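PDB 3OA0: lipopolysaccharide biosynthesis protein wbpB from Thermus thermophilus HB27, which probably acts as an NAD(+)-dependent dehydrogenase that oxidises a UDP-linked amino-sugar acid on the pathway to lipopolysaccharide. Local coordinates for residues K152-T157 / I249-E254. Sequence-based numbering, arbitrary orientation.
Sequences KDVVLT and IAVDGE
Val-155 and Ala-250 form the hydrogen-bonded pair of an antiparallel strand pairing: Ala-250 N reaches Val-155 O at 2.9 Å, and Val-155 N returns the bond to Ala-250 O. Two residues further along, past the non-hydrogen-bonded pair Val-154/Val-251, Asp-252 N donates to Asp-153 O at 2.8 Å, but the reciprocal bond is made by a side chain. CG of Asp-252 lies beside its own backbone N and anti to the carbonyl carbon (chi1 -75°), which brings the carboxylate to the edge of strand 152-157, where OD1 accepts Asp-153 N at 2.9 Å in a nearly straight bond (170°).

Two waters finish the polar network. One bridges the carboxylates of Asp-153 and Asp-252, which would otherwise be likely to repel each other; Asp-153 also has a salt bridge to Arg-222. The other donates to Asp-153 O and, weakly, to Ala-250 O, while accepting Gly-253 N from the turn.

Apolar contacts line the face carrying Val-154, Leu-156, Ile-249 and Val-251, the first three of which pack on helix 186-196. Leu-156 CD1 presses tightly on Ile-249 CG1 (3.2 Å), and Ile-249 CG2 meets Val-154 CG1. At the far end the bent chain of Lys-152 runs across Val-251 CG1, its CD 3.4 Å from Asp-252 OD2, before NZ pairs with Glu-148. With only an alanine at Lys-152, Val-251 CG1 and the Asp-252 carboxylate would probably lose much of their cover, and Glu-148 would be left without its mate.

Beyond Val-251 the chain reverses through a type I' turn, Val-251 to Glu-254, making a two-residue beta hairpin that joins strand 245-251 to the short edge strand 254-255, while strand 152-160 pairs on the other side of 245-251, in the mixed C-terminal sheet of a Gfo/Idh/MocA oxidoreductase.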
ATOM      1  N   LYS A 152      42.778 -22.676  -2.403  1.00 26.36           N
ATOM      2  CA  LYS A 152      42.946 -22.083  -1.079  1.00 26.11           C
ATOM      3  C   LYS A 152      41.897 -22.667  -0.141  1.00 23.80           C
ATOM      4  O   LYS A 152      40.819 -23.052  -0.591  1.00 24.44           O
ATOM      5  CB  LYS A 152      42.722 -20.568  -1.131  1.00 25.19           C
ATOM      6  CG  LYS A 152      43.708 -19.878  -2.053  1.00 32.73           C
ATOM      7  CD  LYS A 152      45.081 -19.908  -1.377  1.00 39.69           C
ATOM      8  CE  LYS A 152      46.187 -20.235  -2.363  1.00 44.97           C
ATOM      9  NZ  LYS A 152      46.539 -18.968  -3.067  1.00 48.59           N
ATOM     10  N   ASP A 153      42.213 -22.728   1.146  1.00 22.39           N
ATOM     11  CA  ASP A 153      41.183 -23.052   2.135  1.00 23.16           C
ATOM     12  C   ASP A 153      40.709 -21.742   2.744  1.00 21.46           C
ATOM     13  O   ASP A 153      41.512 -20.989   3.281  1.00 21.25           O
ATOM     14  CB  ASP A 153      41.642 -24.028   3.221  1.00 22.44           C
ATOM     15  CG  ASP A 153      41.772 -25.450   2.643  1.00 28.91           C
ATOM     16  OD1 ASP A 153      40.742 -26.098   2.320  1.00 29.10           O
ATOM     17  OD2 ASP A 153      42.920 -25.858   2.384  1.00 29.12           O
ATOM     18  N   VAL A 154      39.410 -21.491   2.645  1.00 21.02           N
ATOM     19  CA  VAL A 154      38.891 -20.161   3.006  1.00 19.03           C
ATOM     20  C   VAL A 154      37.833 -20.357   4.071  1.00 19.32           C
ATOM     21  O   VAL A 154      37.013 -21.267   3.958  1.00 17.64           O
ATOM     22  CB  VAL A 154      38.236 -19.545   1.775  1.00 18.76           C
ATOM     23  CG1 VAL A 154      37.533 -18.179   2.069  1.00 18.59           C
ATOM     24  CG2 VAL A 154      39.261 -19.376   0.698  1.00 14.86           C
ATOM     25  N   VAL A 155      37.837 -19.510   5.092  1.00 19.58           N
ATOM     26  CA  VAL A 155      36.733 -19.386   6.031  1.00 20.60           C
ATOM     27  C   VAL A 155      36.111 -17.991   5.871  1.00 22.75           C
ATOM     28  O   VAL A 155      36.785 -16.954   5.972  1.00 21.55           O
ATOM     29  CB  VAL A 155      37.210 -19.575   7.479  1.00 22.34           C
ATOM     30  CG1 VAL A 155      36.083 -19.412   8.495  1.00 20.13           C
ATOM     31  CG2 VAL A 155      37.970 -20.930   7.634  1.00 21.97           C
ATOM     32  N   LEU A 156      34.819 -17.962   5.570  1.00 21.51           N
ATOM     33  CA  LEU A 156      34.154 -16.676   5.322  1.00 23.39           C
ATOM     34  C   LEU A 156      33.082 -16.508   6.394  1.00 22.61           C
ATOM     35  O   LEU A 156      32.238 -17.409   6.591  1.00 19.75           O
ATOM     36  CB  LEU A 156      33.433 -16.694   3.971  1.00 22.48           C
ATOM     37  CG  LEU A 156      32.774 -15.330   3.780  1.00 27.86           C
ATOM     38  CD1 LEU A 156      33.420 -14.653   2.580  1.00 33.38           C
ATOM     39  CD2 LEU A 156      31.304 -15.452   3.635  1.00 28.36           C
ATOM     40  N   THR A 157      33.105 -15.364   7.063  1.00 21.88           N
ATOM     41  CA  THR A 157      32.107 -15.137   8.105  1.00 23.56           C
ATOM     42  C   THR A 157      31.486 -13.764   7.900  1.00 23.06           C
ATOM     43  O   THR A 157      32.172 -12.758   7.705  1.00 22.34           O
ATOM     44  CB  THR A 157      32.759 -15.150   9.494  1.00 26.84           C
ATOM     45  OG1 THR A 157      33.443 -16.401   9.666  1.00 24.47           O
ATOM     46  CG2 THR A 157      31.667 -15.049  10.571  1.00 27.08           C
ATOM     47  N   ILE A 249      37.113 -12.693   5.901  1.00 31.72           N
ATOM     48  CA  ILE A 249      37.484 -13.736   4.973  1.00 29.83           C
ATOM     49  C   ILE A 249      38.933 -14.083   5.322  1.00 28.22           C
ATOM     50  O   ILE A 249      39.793 -13.205   5.305  1.00 26.96           O
ATOM     51  CB  ILE A 249      37.444 -13.264   3.517  1.00 29.15           C
ATOM     52  CG1 ILE A 249      36.020 -12.850   3.133  1.00 33.61           C
ATOM     53  CG2 ILE A 249      37.972 -14.395   2.613  1.00 29.16           C
ATOM     54  CD1 ILE A 249      35.882 -12.125   1.789  1.00 36.91           C
ATOM     55  N   ALA A 250      39.191 -15.333   5.690  1.00 26.33           N
ATOM     56  CA  ALA A 250      40.556 -15.811   5.893  1.00 26.03           C
ATOM     57  C   ALA A 250      40.917 -16.796   4.806  1.00 26.79           C
ATOM     58  O   ALA A 250      40.160 -17.722   4.490  1.00 25.85           O
ATOM     59  CB  ALA A 250      40.729 -16.455   7.279  1.00 27.56           C
ATOM     60  N   VAL A 251      42.085 -16.587   4.219  1.00 28.30           N
ATOM     61  CA  VAL A 251      42.553 -17.397   3.090  1.00 29.87           C
ATOM     62  C   VAL A 251      43.839 -18.094   3.547  1.00 32.20           C
ATOM     63  O   VAL A 251      44.820 -17.434   3.924  1.00 31.63           O
ATOM     64  CB  VAL A 251      42.823 -16.524   1.860  1.00 29.16           C
ATOM     65  CG1 VAL A 251      43.449 -17.356   0.748  1.00 30.70           C
ATOM     66  CG2 VAL A 251      41.514 -15.874   1.421  1.00 27.46           C
ATOM     67  N   ASP A 252      43.768 -19.418   3.637  1.00 32.68           N
ATOM     68  CA  ASP A 252      44.843 -20.195   4.241  1.00 35.85           C
ATOM     69  C   ASP A 252      45.262 -19.677   5.622  1.00 37.49           C
ATOM     70  O   ASP A 252      46.450 -19.412   5.865  1.00 38.38           O
ATOM     71  CB  ASP A 252      46.071 -20.231   3.325  1.00 35.79           C
ATOM     72  CG  ASP A 252      45.903 -21.168   2.139  1.00 38.22           C
ATOM     73  OD1 ASP A 252      44.887 -21.902   2.043  1.00 32.81           O
ATOM     74  OD2 ASP A 252      46.824 -21.168   1.292  1.00 41.01           O
ATOM     75  N   GLY A 253      44.293 -19.559   6.522  1.00 38.18           N
ATOM     76  CA  GLY A 253      44.548 -19.178   7.906  1.00 40.84           C
ATOM     77  C   GLY A 253      44.873 -17.713   8.106  1.00 42.12           C
ATOM     78  O   GLY A 253      44.992 -17.270   9.236  1.00 43.58           O
ATOM     79  N   GLU A 254      45.022 -16.948   7.028  1.00 43.20           N
ATOM     80  CA  GLU A 254      45.378 -15.532   7.124  1.00 44.75           C
ATOM     81  C   GLU A 254      44.214 -14.548   6.825  1.00 43.68           C
ATOM     82  O   GLU A 254      43.522 -14.656   5.824  1.00 42.32           O
ATOM     83  CB  GLU A 254      46.554 -15.274   6.188  1.00 45.60           C
ATOM     84  CG  GLU A 254      47.056 -13.847   6.209  1.00 52.07           C
ATOM     85  CD  GLU A 254      47.084 -13.244   4.811  1.00 59.94           C
ATOM     86  OE1 GLU A 254      46.007 -13.182   4.174  1.00 62.74           O
ATOM     87  OE2 GLU A 254      48.176 -12.820   4.356  1.00 63.30           O
TER
HETATM   88  O   HOH W   1      41.546 -19.797   5.986  1.00 27.22           O
HETATM   89  O   HOH W   2      45.413 -24.552   1.872  1.00 44.74           O